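Local structure of polycyclic ketone monooxygenase (Myceliophthora thermophila, 5MQ6) at residues G278-Q283 against V473-Y478; V272-T277 against P286-Y291; Y296-T301 against K450-A455. The protein catalyses Baeyer-Villiger oxidation of ketones, polycyclic ones above all, inserting one oxygen atom beside the carbonyl to give esters or lactones, with FAD as cofactor. One frame throughout, in Å; residues are numbered along the deposited sequence.

How the contacts relate
All three contacts touch one NADPH molecule and reach the same five-stranded parallel sheet. Contact 1 sets the first turn of helix 279-289 beside the end of strand 471-474, at the pyrophosphate; contact 2 packs the last part of the same helix on strand 271-275; contact 3 brings the end of strand 294-299 to the 450-455 loop, at the adenine. Contacts 1 and 2, with centres about 10 Å apart, are joined by probable backbone bonds such as Val473 N to Gly273 O (2.8 Å). Ile274 O and Phe298 N, 2.7 Å apart, link contacts 2 and 3 likewise across centres about 14 Å apart. Contacts 1 and 3 do not touch; NADPH spans both.

Contact 1: residues G278-Q283 against V473-Y478; sequences GATAIQ and VLSTGY. With NDP (NADPH dihydro-nicotinamide-adenine-dinucleotide phosphate), chain C.
Ser475 turns its hydroxyl to the first turn of helix 279-289, where it meets Thr280 and Ala281. Thr280 holds OG1 anti to the carbonyl carbon (chi1 -69°), which keeps that hydroxyl for the nucleotide and leaves CG2 pointing at Ser475, CG2 to OG 3.8 Å. The Ala281 methyl lies beside the same oxygen, CB to OG 3.6 Å. No direct hydrogen bond crosses between the segments; a water does the joining, accepting from Gly278 N (2.7 Å), donating to phosphate oxygen O2N of NADPH and bonded to Ser475 OG as well. This is the phosphate-binding turn of a Rossmann-type fold, with Gly278 at the N-cap and Gly278 and Ala281 fitting the GxGxxA pattern. A side chain at Gly278 would run into O2N. Thr280 grips the nicotinamide-side phosphate twice, its backbone N giving a bond to O2N (3.0 Å, 151° at the hydrogen) and its OG1 giving one to O1N (2.7 Å). The helix N-terminus probably steadies this negative charge too. A second water donates to both Thr280 OG1 and Tyr478 OH, 2.6 Å from the latter. Tyr478, which also touches FAD and bonds to Asn125, sets the edge of its ring near O1N.

Contact 2: residues V272-T277 against P286-Y291; sequences VGIIGT and PKLAKY. With NDP (NADPH dihydro-nicotinamide-adenine-dinucleotide phosphate), chain C.
Leu288 reaches from the helix to the sheet and meets Val272 and Ile274 with a single methyl. Its CB already points at strand 271-275, but stops about 5.0 Å short of Val272 CG1. CG follows, turned anti to the carbonyl carbon (chi1 -67°), and is still 4.8 Å from Val272 CG1. The touching is left to CD1, which continues the chain in extended form (chi2 176°): it comes to 4.3 Å from Val272 CG1 and to 4.3 Å from Ile274 CD1, bridging two residues that point to the same side of the strand. CD2, the other branch, lies 4.5 Å from Val272 CG1, at the margin of contact. Neighbouring strand 294-299 adds Leu295 to the surroundings of Leu288, and strand 471-474 brings Val473 against both Val272 and Ile274.

Strand 271-275, helix 279-289 and strand 294-299 form a beta-alpha-beta unit of the Rossmann-type NADPH-binding domain, and this purely apolar contact seats the later part of the helix on the sheet. No hydrogen bond links the two segments. Beyond the strand, the chain turns to the cofactor: Gly276 passes close to ribose O4B, where a side chain would collide, and Thr277 N donates to ribose O3B at 3.0 Å, fairly straight at 159°. Ile275, directed away from the helix, lays its CG2 methyl over one face of the adenine, 3.5 Å from N3A of NADPH.

Contact 3: residues Y296-T301 against K450-A455; sequences YVFQRT and KGVDAA. With NDP (NADPH dihydro-nicotinamide-adenine-dinucleotide phosphate), chain C.
The backbones of Arg300 and Gly451 come within 4.7 Å, CA to CA, and then diverge, so that Phe298 and Val452 stand 7.3 Å apart at their CA atoms. The two segments run in roughly opposite senses, yet no hydrogen bond connects them. Here the end of a Rossmann-fold strand and the loop leading to strand 454-456 form the adenine end of the NADPH site. The loop turns at Gly451, whose positive phi (87°) leaves little place for a side chain, which would also collide with adenine N6A; Thr447 receives the Gly451 N-H. Farther on, a classic beta bulge sets Asp453 and Ala454 together opposite Val461.

The Arg300 chain leaves pointing opposite its own amide nitrogen (chi1 -177°), alongside the loop, where CG lies 3.6 Å from Gly451 N. The chain then bends at chi2 and carries the guanidinium to the adenine, opposite the face met by Ile275: NH1 is 2.9 Å from N7A, standing over the purine while N7A lies near the guanidinium's own plane. A leucine here would probably leave N7A and that purine face without the guanidinium that lies against them. Thr301 OG1 hydrogen-bonds to phosphate oxygen O2X, although the place of that oxygen is less sure. Phe298 CB packs on Val452 CG2 at 3.9 Å. Within the loop, Lys450 NZ forms a salt bridge with Asp453 OD1, 2.9 Å away on its syn side. Val452 N donates to adenine N1A over 3.1 Å, at 162°.

Contact 1: residues G278-Q283 against V473-Y478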
loop_
_atom_site.group_PDB
_atom_site.type_symbol
_atom_site.label_atom_id
_atom_site.label_comp_id
_atom_site.label_asym_id
_atom_site.label_seq_id
_atom_site.Cartn_x
_atom_site.Cartn_y
_atom_site.Cartn_z
ATOM N N GLY A 278 -1.317 -6.819 -12.724
ATOM C CA GLY A 278 -1.822 -5.846 -11.699
ATOM C C GLY A 278 -1.520 -4.443 -12.187
ATOM O O GLY A 278 -1.050 -4.258 -13.324
ATOM N N ALA A 279 -1.653 -3.436 -11.328
ATOM C CA ALA A 279 -1.459 -2.064 -11.741
ATOM C C ALA A 279 -0.089 -1.820 -12.357
ATOM O O ALA A 279 0.093 -1.064 -13.340
ATOM C CB ALA A 279 -1.652 -1.159 -10.544
ATOM N N THR A 280 0.915 -2.454 -11.790
ATOM C CA THR A 280 2.273 -2.265 -12.318
ATOM C C THR A 280 2.354 -2.763 -13.758
ATOM O O THR A 280 2.908 -2.085 -14.618
ATOM C CB THR A 280 3.303 -3.058 -11.485
ATOM O OG1 THR A 280 3.399 -2.456 -10.220
ATOM C CG2 THR A 280 4.593 -3.001 -12.098
ATOM N N ALA A 281 1.873 -3.967 -14.001
ATOM C CA ALA A 281 1.862 -4.484 -15.396
ATOM C C ALA A 281 1.048 -3.579 -16.378
ATOM O O ALA A 281 1.481 -3.308 -17.514
ATOM C CB ALA A 281 1.371 -5.880 -15.391
ATOM N N ILE A 282 -0.101 -3.098 -15.927
ATOM C CA ILE A 282 -0.901 -2.172 -16.719
ATOM C C ILE A 282 -0.100 -0.945 -17.198
ATOM O O ILE A 282 -0.243 -0.473 -18.351
ATOM C CB ILE A 282 -2.218 -1.817 -15.984
ATOM C CG1 ILE A 282 -3.342 -2.848 -16.215
ATOM C CG2 ILE A 282 -2.835 -0.523 -16.448
ATOM C CD1 ILE A 282 -2.992 -4.291 -15.989
ATOM N N GLN A 283 0.790 -0.458 -16.342
ATOM C CA GLN A 283 1.584 0.732 -16.656
ATOM C C GLN A 283 2.806 0.326 -17.492
ATOM O O GLN A 283 3.185 1.091 -18.370
ATOM C CB GLN A 283 1.983 1.504 -15.379
ATOM C CG GLN A 283 0.833 2.216 -14.757
ATOM C CD GLN A 283 1.170 2.968 -13.445
ATOM O OE1 GLN A 283 2.277 2.862 -12.902
ATOM N NE2 GLN A 283 0.185 3.754 -12.933
ATOM N N VAL A 473 10.549 -10.289 -16.671
ATOM C CA VAL A 473 10.108 -9.237 -15.730
ATOM C C VAL A 473 9.048 -9.790 -14.801
ATOM O O VAL A 473 8.105 -10.384 -15.255
ATOM C CB VAL A 473 9.467 -8.050 -16.487
ATOM C CG1 VAL A 473 9.160 -6.894 -15.554
ATOM C CG2 VAL A 473 10.390 -7.559 -17.586
ATOM N N LEU A 474 9.253 -9.610 -13.499
ATOM C CA LEU A 474 8.396 -10.122 -12.448
ATOM C C LEU A 474 7.623 -8.922 -11.896
ATOM O O LEU A 474 8.154 -8.009 -11.263
ATOM C CB LEU A 474 9.191 -10.823 -11.348
ATOM C CG LEU A 474 10.064 -12.039 -11.760
ATOM C CD1 LEU A 474 10.737 -12.690 -10.533
ATOM C CD2 LEU A 474 9.297 -13.096 -12.545
ATOM N N SER A 475 6.357 -8.897 -12.259
ATOM C CA SER A 475 5.417 -7.886 -11.829
ATOM C C SER A 475 4.393 -8.649 -10.988
ATOM O O SER A 475 3.164 -8.610 -11.243
ATOM C CB SER A 475 4.809 -7.282 -13.078
ATOM O OG SER A 475 3.700 -6.610 -12.740
ATOM N N THR A 476 4.928 -9.371 -10.000
ATOM C CA THR A 476 4.183 -10.304 -9.206
ATOM C C THR A 476 3.866 -9.726 -7.804
ATOM O O THR A 476 3.329 -10.420 -6.918
ATOM C CB THR A 476 4.932 -11.619 -9.135
ATOM O OG1 THR A 476 6.323 -11.337 -8.996
ATOM C CG2 THR A 476 4.734 -12.366 -10.464
ATOM N N GLY A 477 4.146 -8.456 -7.610
ATOM C CA GLY A 477 3.551 -7.782 -6.509
ATOM C C GLY A 477 4.411 -7.915 -5.267
ATOM O O GLY A 477 5.608 -8.172 -5.380
ATOM N N TYR A 478 3.779 -7.686 -4.116
ATOM C CA TYR A 478 4.415 -7.488 -2.792
ATOM C C TYR A 478 3.706 -8.318 -1.782
ATOM O O TYR A 478 2.536 -8.609 -1.931
ATOM C CB TYR A 478 4.266 -6.024 -2.310
ATOM C CG TYR A 478 4.734 -5.051 -3.331
ATOM C CD1 TYR A 478 3.944 -4.774 -4.454
ATOM C CD2 TYR A 478 6.019 -4.429 -3.234
ATOM C CE1 TYR A 478 4.392 -3.884 -5.455
ATOM C CE2 TYR A 478 6.466 -3.512 -4.237
ATOM C CZ TYR A 478 5.651 -3.247 -5.357
ATOM O OH TYR A 478 6.030 -2.353 -6.366
HETATM P PA NDP C . -0.226 -7.230 -7.740
HETATM O O1A NDP C . -0.019 -8.151 -6.487
HETATM O O2A NDP C . -1.395 -6.288 -7.880
HETATM O O5B NDP C . -0.084 -8.178 -9.029
HETATM C C5B NDP C . 0.752 -9.316 -9.067
HETATM C C4B NDP C . 0.330 -10.023 -10.339
HETATM O O4B NDP C . 1.096 -11.247 -10.500
HETATM C C3B NDP C . -1.158 -10.387 -10.311
HETATM O O3B NDP C . -1.764 -9.980 -11.552
HETATM C C2B NDP C . -1.077 -11.881 -10.086
HETATM O O2B NDP C . -2.251 -12.620 -10.533
HETATM C C1B NDP C . 0.189 -12.256 -10.823
HETATM N N9A NDP C . 0.667 -13.573 -10.399
HETATM C C8A NDP C . 0.916 -14.021 -9.126
HETATM N N7A NDP C . 1.311 -15.309 -9.135
HETATM C C5A NDP C . 1.294 -15.652 -10.449
HETATM C C6A NDP C . 1.570 -16.884 -11.175
HETATM N N6A NDP C . 1.939 -17.948 -10.472
HETATM N N1A NDP C . 1.441 -16.865 -12.518
HETATM C C2A NDP C . 1.048 -15.764 -13.235
HETATM N N3A NDP C . 0.754 -14.588 -12.655
HETATM C C4A NDP C . 0.866 -14.518 -11.282
HETATM O O3 NDP C . 1.046 -6.288 -7.932
HETATM P PN NDP C . 1.239 -4.863 -8.728
HETATM O O1N NDP C . 2.754 -4.523 -8.555
HETATM O O2N NDP C . 0.718 -4.940 -10.145
HETATM O O5D NDP C . 0.330 -3.798 -7.914
HETATM C C5D NDP C . 0.511 -3.711 -6.460
HETATM C C4D NDP C . -0.134 -2.457 -5.896
HETATM O O4D NDP C . 0.596 -1.279 -6.304
HETATM C C3D NDP C . -1.489 -2.221 -6.567
HETATM O O3D NDP C . -2.562 -3.189 -6.257
HETATM C C2D NDP C . -1.701 -0.711 -6.328
HETATM O O2D NDP C . -2.117 -0.445 -4.949
HETATM C C1D NDP C . -0.317 -0.181 -6.700
HETATM P P2B NDP C . -3.466 -12.877 -9.489
HETATM O O1X NDP C . -2.775 -13.341 -8.199
HETATM O O2X NDP C . -4.306 -14.019 -10.017
HETATM O O3X NDP C . -4.303 -11.590 -9.455
HETATM O O HOH W 1 1.306 -6.623 -11.933
HETATM O O HOH W 2 6.293 -2.765 -8.944
#

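Contact 2: residues V272-T277 against P286-Y291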
loop_
_atom_site.group_PDB
_atom_site.type_symbol
_atom_site.label_atom_id
_atom_site.label_comp_id
_atom_site.label_asym_id
_atom_site.label_seq_id
_atom_site.Cartn_x
_atom_site.Cartn_y
_atom_site.Cartn_z
ATOM N N VAL A 272 10.830 -10.628 -24.568
ATOM C CA VAL A 272 10.572 -10.220 -23.165
ATOM C C VAL A 272 9.297 -10.875 -22.567
ATOM O O VAL A 272 8.235 -10.841 -23.192
ATOM C CB VAL A 272 10.478 -8.669 -23.063
ATOM C CG1 VAL A 272 10.230 -8.234 -21.648
ATOM C CG2 VAL A 272 11.702 -7.992 -23.598
ATOM N N GLY A 273 9.401 -11.451 -21.366
ATOM C CA GLY A 273 8.263 -12.050 -20.674
ATOM C C GLY A 273 7.901 -11.154 -19.499
ATOM O O GLY A 273 8.796 -10.620 -18.817
ATOM N N ILE A 274 6.606 -10.972 -19.246
ATOM C CA ILE A 274 6.146 -10.325 -17.966
ATOM C C ILE A 274 5.127 -11.190 -17.241
ATOM O O ILE A 274 4.106 -11.574 -17.825
ATOM C CB ILE A 274 5.724 -8.849 -18.119
ATOM C CG1 ILE A 274 5.348 -8.227 -16.727
ATOM C CG2 ILE A 274 4.562 -8.674 -19.111
ATOM C CD1 ILE A 274 5.355 -6.754 -16.722
ATOM N N ILE A 275 5.434 -11.566 -15.989
ATOM C CA ILE A 275 4.472 -12.311 -15.165
ATOM C C ILE A 275 3.677 -11.334 -14.362
ATOM O O ILE A 275 4.259 -10.538 -13.682
ATOM C CB ILE A 275 5.131 -13.316 -14.255
ATOM C CG1 ILE A 275 5.888 -14.309 -15.144
ATOM C CG2 ILE A 275 4.112 -14.084 -13.391
ATOM C CD1 ILE A 275 6.634 -15.325 -14.353
ATOM N N GLY A 276 2.353 -11.375 -14.512
ATOM C CA GLY A 276 1.455 -10.504 -13.760
ATOM C C GLY A 276 0.709 -9.478 -14.619
ATOM O O GLY A 276 1.204 -8.934 -15.666
ATOM N N THR A 277 -0.505 -9.206 -14.163
ATOM C CA THR A 277 -1.405 -8.227 -14.804
ATOM C C THR A 277 -2.071 -7.263 -13.744
ATOM O O THR A 277 -3.234 -6.879 -13.901
ATOM C CB THR A 277 -2.452 -8.993 -15.665
ATOM O OG1 THR A 277 -3.153 -9.925 -14.836
ATOM C CG2 THR A 277 -1.797 -9.841 -16.770
ATOM N N PRO A 286 2.687 -1.356 -21.926
ATOM C CA PRO A 286 2.841 -0.564 -23.121
ATOM C C PRO A 286 4.274 -0.092 -23.475
ATOM O O PRO A 286 4.615 0.153 -24.680
ATOM C CB PRO A 286 1.952 0.647 -22.840
ATOM C CG PRO A 286 0.852 0.086 -21.945
ATOM C CD PRO A 286 1.563 -0.896 -21.078
ATOM N N LYS A 287 5.080 0.080 -22.425
ATOM C CA LYS A 287 6.381 0.650 -22.541
ATOM C C LYS A 287 7.247 -0.454 -23.024
ATOM O O LYS A 287 8.120 -0.183 -23.783
ATOM C CB LYS A 287 6.929 1.133 -21.193
ATOM C CG LYS A 287 6.077 2.171 -20.571
ATOM C CD LYS A 287 5.965 3.434 -21.381
ATOM C CE LYS A 287 5.029 4.352 -20.657
ATOM N NZ LYS A 287 4.766 5.562 -21.440
ATOM N N LEU A 288 7.004 -1.675 -22.553
ATOM C CA LEU A 288 7.712 -2.843 -23.039
ATOM C C LEU A 288 7.410 -3.148 -24.504
ATOM O O LEU A 288 8.355 -3.494 -25.242
ATOM C CB LEU A 288 7.467 -4.051 -22.198
ATOM C CG LEU A 288 8.039 -4.008 -20.740
ATOM C CD1 LEU A 288 7.637 -5.237 -20.000
ATOM C CD2 LEU A 288 9.574 -3.885 -20.671
ATOM N N ALA A 289 6.122 -3.047 -24.891
ATOM C CA ALA A 289 5.657 -3.316 -26.265
ATOM C C ALA A 289 6.309 -2.413 -27.259
ATOM O O ALA A 289 6.573 -2.815 -28.349
ATOM C CB ALA A 289 4.146 -3.164 -26.370
ATOM N N LYS A 290 6.597 -1.193 -26.890
ATOM C CA LYS A 290 7.198 -0.329 -27.830
ATOM C C LYS A 290 8.619 -0.661 -28.228
ATOM O O LYS A 290 9.107 -0.143 -29.246
ATOM C CB LYS A 290 7.171 1.054 -27.325
ATOM C CG LYS A 290 7.694 2.017 -28.340
ATOM C CD LYS A 290 7.398 3.430 -27.977
ATOM C CE LYS A 290 7.679 4.203 -29.239
ATOM N NZ LYS A 290 7.836 5.590 -28.865
ATOM N N TYR A 291 9.284 -1.493 -27.459
ATOM C CA TYR A 291 10.714 -1.762 -27.685
ATOM C C TYR A 291 11.053 -3.162 -27.916
ATOM O O TYR A 291 11.965 -3.425 -28.669
ATOM C CB TYR A 291 11.572 -1.199 -26.525
ATOM C CG TYR A 291 11.638 0.275 -26.696
ATOM C CD1 TYR A 291 10.680 1.116 -26.118
ATOM C CD2 TYR A 291 12.587 0.834 -27.510
ATOM C CE1 TYR A 291 10.696 2.466 -26.325
ATOM C CE2 TYR A 291 12.594 2.186 -27.717
ATOM C CZ TYR A 291 11.644 3.001 -27.144
ATOM O OH TYR A 291 11.698 4.360 -27.420
HETATM P PA NDP C . -0.226 -7.230 -7.740
HETATM O O1A NDP C . -0.019 -8.151 -6.487
HETATM O O2A NDP C . -1.395 -6.288 -7.880
HETATM O O5B NDP C . -0.084 -8.178 -9.029
HETATM C C5B NDP C . 0.752 -9.316 -9.067
HETATM C C4B NDP C . 0.330 -10.023 -10.339
HETATM O O4B NDP C . 1.096 -11.247 -10.500
HETATM C C3B NDP C . -1.158 -10.387 -10.311
HETATM O O3B NDP C . -1.764 -9.980 -11.552
HETATM C C2B NDP C . -1.077 -11.881 -10.086
HETATM O O2B NDP C . -2.251 -12.620 -10.533
HETATM C C1B NDP C . 0.189 -12.256 -10.823
HETATM N N9A NDP C . 0.667 -13.573 -10.399
HETATM C C8A NDP C . 0.916 -14.021 -9.126
HETATM N N7A NDP C . 1.311 -15.309 -9.135
HETATM C C5A NDP C . 1.294 -15.652 -10.449
HETATM C C6A NDP C . 1.570 -16.884 -11.175
HETATM N N6A NDP C . 1.939 -17.948 -10.472
HETATM N N1A NDP C . 1.441 -16.865 -12.518
HETATM C C2A NDP C . 1.048 -15.764 -13.235
HETATM N N3A NDP C . 0.754 -14.588 -12.655
HETATM C C4A NDP C . 0.866 -14.518 -11.282
HETATM O O3 NDP C . 1.046 -6.288 -7.932
HETATM P PN NDP C . 1.239 -4.863 -8.728
HETATM O O1N NDP C . 2.754 -4.523 -8.555
HETATM O O2N NDP C . 0.718 -4.940 -10.145
HETATM O O5D NDP C . 0.330 -3.798 -7.914
HETATM C C5D NDP C . 0.511 -3.711 -6.460
HETATM C C4D NDP C . -0.134 -2.457 -5.896
HETATM O O4D NDP C . 0.596 -1.279 -6.304
HETATM C C3D NDP C . -1.489 -2.221 -6.567
HETATM O O3D NDP C . -2.562 -3.189 -6.257
HETATM C C2D NDP C . -1.701 -0.711 -6.328
HETATM O O2D NDP C . -2.117 -0.445 -4.949
HETATM C C1D NDP C . -0.317 -0.181 -6.700
HETATM P P2B NDP C . -3.466 -12.877 -9.489
HETATM O O1X NDP C . -2.775 -13.341 -8.199
HETATM O O2X NDP C . -4.306 -14.019 -10.017
HETATM O O3X NDP C . -4.303 -11.590 -9.455
#

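Contact 3: residues Y296-T301 against K450-A455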
loop_
_atom_site.group_PDB
_atom_site.type_symbol
_atom_site.label_atom_id
_atom_site.label_comp_id
_atom_site.label_asym_id
_atom_site.label_seq_id
_atom_site.Cartn_x
_atom_site.Cartn_y
_atom_site.Cartn_z
ATOM N N TYR A 296 5.569 -11.281 -24.273
ATOM C CA TYR A 296 4.647 -12.233 -23.786
ATOM C C TYR A 296 4.172 -11.791 -22.396
ATOM O O TYR A 296 4.999 -11.560 -21.515
ATOM C CB TYR A 296 5.304 -13.601 -23.680
ATOM C CG TYR A 296 5.652 -14.118 -25.064
ATOM C CD1 TYR A 296 6.722 -13.557 -25.779
ATOM C CD2 TYR A 296 4.879 -15.099 -25.683
ATOM C CE1 TYR A 296 7.032 -13.984 -27.046
ATOM C CE2 TYR A 296 5.190 -15.543 -26.960
ATOM C CZ TYR A 296 6.269 -14.978 -27.620
ATOM O OH TYR A 296 6.635 -15.347 -28.873
ATOM N N VAL A 297 2.851 -11.709 -22.207
ATOM C CA VAL A 297 2.281 -11.324 -20.958
ATOM C C VAL A 297 1.625 -12.519 -20.307
ATOM O O VAL A 297 0.679 -13.081 -20.836
ATOM C CB VAL A 297 1.239 -10.242 -21.151
ATOM C CG1 VAL A 297 0.549 -10.008 -19.823
ATOM C CG2 VAL A 297 1.853 -8.955 -21.726
ATOM N N PHE A 298 2.128 -12.900 -19.133
ATOM C CA PHE A 298 1.642 -14.100 -18.440
ATOM C C PHE A 298 0.641 -13.770 -17.344
ATOM O O PHE A 298 0.973 -13.185 -16.324
ATOM C CB PHE A 298 2.804 -14.973 -17.943
ATOM C CG PHE A 298 3.778 -15.396 -19.053
ATOM C CD1 PHE A 298 4.739 -14.517 -19.540
ATOM C CD2 PHE A 298 3.711 -16.667 -19.612
ATOM C CE1 PHE A 298 5.649 -14.880 -20.544
ATOM C CE2 PHE A 298 4.598 -17.036 -20.645
ATOM C CZ PHE A 298 5.552 -16.135 -21.119
ATOM N N GLN A 299 -0.591 -14.214 -17.563
ATOM C CA GLN A 299 -1.749 -13.815 -16.796
ATOM C C GLN A 299 -2.419 -14.986 -16.038
ATOM O O GLN A 299 -2.741 -16.072 -16.568
ATOM C CB GLN A 299 -2.791 -13.223 -17.736
ATOM C CG GLN A 299 -4.045 -12.703 -16.986
ATOM C CD GLN A 299 -5.071 -12.125 -17.948
ATOM O OE1 GLN A 299 -5.008 -10.944 -18.339
ATOM N NE2 GLN A 299 -5.983 -12.980 -18.397
ATOM N N ARG A 300 -2.663 -14.736 -14.780
ATOM C CA ARG A 300 -3.505 -15.640 -14.000
ATOM C C ARG A 300 -4.844 -15.045 -13.709
ATOM O O ARG A 300 -5.827 -15.769 -13.721
ATOM C CB ARG A 300 -2.773 -15.972 -12.741
ATOM C CG ARG A 300 -3.383 -16.933 -11.785
ATOM C CD ARG A 300 -3.052 -16.347 -10.425
ATOM N NE ARG A 300 -3.073 -17.347 -9.436
ATOM C CZ ARG A 300 -2.027 -17.754 -8.750
ATOM N NH1 ARG A 300 -0.811 -17.220 -8.884
ATOM N NH2 ARG A 300 -2.229 -18.709 -7.882
ATOM N N THR A 301 -4.924 -13.748 -13.448
ATOM C CA THR A 301 -6.229 -13.043 -13.331
ATOM C C THR A 301 -6.189 -11.681 -14.004
ATOM O O THR A 301 -5.410 -10.812 -13.633
ATOM C CB THR A 301 -6.690 -12.884 -11.878
ATOM O OG1 THR A 301 -6.622 -14.150 -11.250
ATOM C CG2 THR A 301 -8.169 -12.460 -11.760
ATOM N N LYS A 450 -4.795 -20.568 -13.382
ATOM C CA LYS A 450 -3.941 -21.573 -12.781
ATOM C C LYS A 450 -2.547 -20.991 -12.449
ATOM O O LYS A 450 -1.937 -21.422 -11.508
ATOM C CB LYS A 450 -3.855 -22.764 -13.756
ATOM C CG LYS A 450 -3.848 -24.176 -13.179
ATOM C CD LYS A 450 -3.618 -25.237 -14.305
ATOM C CE LYS A 450 -2.755 -26.451 -13.897
ATOM N NZ LYS A 450 -1.565 -26.659 -14.803
ATOM N N GLY A 451 -2.094 -19.985 -13.210
ATOM C CA GLY A 451 -0.763 -19.389 -13.088
ATOM C C GLY A 451 0.289 -20.111 -13.897
ATOM O O GLY A 451 0.013 -21.141 -14.487
ATOM N N VAL A 452 1.509 -19.589 -13.921
ATOM C CA VAL A 452 2.582 -20.238 -14.657
ATOM C C VAL A 452 3.009 -21.585 -14.012
ATOM O O VAL A 452 3.141 -21.708 -12.808
ATOM C CB VAL A 452 3.769 -19.289 -14.844
ATOM C CG1 VAL A 452 4.949 -19.979 -15.529
ATOM C CG2 VAL A 452 3.349 -18.103 -15.660
ATOM N N ASP A 453 3.209 -22.599 -14.847
ATOM C CA ASP A 453 3.385 -23.971 -14.384
ATOM C C ASP A 453 4.758 -24.244 -13.809
ATOM O O ASP A 453 4.919 -24.876 -12.752
ATOM C CB ASP A 453 3.134 -24.917 -15.559
ATOM C CG ASP A 453 1.643 -25.178 -15.806
ATOM O OD1 ASP A 453 0.858 -25.103 -14.804
ATOM O OD2 ASP A 453 1.280 -25.493 -16.996
ATOM N N ALA A 454 5.755 -23.799 -14.549
ATOM C CA ALA A 454 7.115 -24.113 -14.237
ATOM C C ALA A 454 7.968 -23.178 -15.051
ATOM O O ALA A 454 7.460 -22.466 -15.941
ATOM C CB ALA A 454 7.398 -25.579 -14.608
ATOM N N ALA A 455 9.255 -23.156 -14.736
ATOM C CA ALA A 455 10.235 -22.506 -15.589
ATOM C C ALA A 455 11.354 -23.443 -15.886
ATOM O O ALA A 455 11.514 -24.457 -15.202
ATOM C CB ALA A 455 10.816 -21.277 -14.918
HETATM P PA NDP C . -0.226 -7.230 -7.740
HETATM O O1A NDP C . -0.019 -8.151 -6.487
HETATM O O2A NDP C . -1.395 -6.288 -7.880
HETATM O O5B NDP C . -0.084 -8.178 -9.029
HETATM C C5B NDP C . 0.752 -9.316 -9.067
HETATM C C4B NDP C . 0.330 -10.023 -10.339
HETATM O O4B NDP C . 1.096 -11.247 -10.500
HETATM C C3B NDP C . -1.158 -10.387 -10.311
HETATM O O3B NDP C . -1.764 -9.980 -11.552
HETATM C C2B NDP C . -1.077 -11.881 -10.086
HETATM O O2B NDP C . -2.251 -12.620 -10.533
HETATM C C1B NDP C . 0.189 -12.256 -10.823
HETATM N N9A NDP C . 0.667 -13.573 -10.399
HETATM C C8A NDP C . 0.916 -14.021 -9.126
HETATM N N7A NDP C . 1.311 -15.309 -9.135
HETATM C C5A NDP C . 1.294 -15.652 -10.449
HETATM C C6A NDP C . 1.570 -16.884 -11.175
HETATM N N6A NDP C . 1.939 -17.948 -10.472
HETATM N N1A NDP C . 1.441 -16.865 -12.518
HETATM C C2A NDP C . 1.048 -15.764 -13.235
HETATM N N3A NDP C . 0.754 -14.588 -12.655
HETATM C C4A NDP C . 0.866 -14.518 -11.282
HETATM O O3 NDP C . 1.046 -6.288 -7.932
HETATM P PN NDP C . 1.239 -4.863 -8.728
HETATM O O1N NDP C . 2.754 -4.523 -8.555
HETATM O O2N NDP C . 0.718 -4.940 -10.145
HETATM O O5D NDP C . 0.330 -3.798 -7.914
HETATM C C5D NDP C . 0.511 -3.711 -6.460
HETATM C C4D NDP C . -0.134 -2.457 -5.896
HETATM O O4D NDP C . 0.596 -1.279 -6.304
HETATM C C3D NDP C . -1.489 -2.221 -6.567
HETATM O O3D NDP C . -2.562 -3.189 -6.257
HETATM C C2D NDP C . -1.701 -0.711 -6.328
HETATM O O2D NDP C . -2.117 -0.445 -4.949
HETATM C C1D NDP C . -0.317 -0.181 -6.700
HETATM P P2B NDP C . -3.466 -12.877 -9.489
HETATM O O1X NDP C . -2.775 -13.341 -8.199
HETATM O O2X NDP C . -4.306 -14.019 -10.017
HETATM O O3X NDP C . -4.303 -11.590 -9.455
#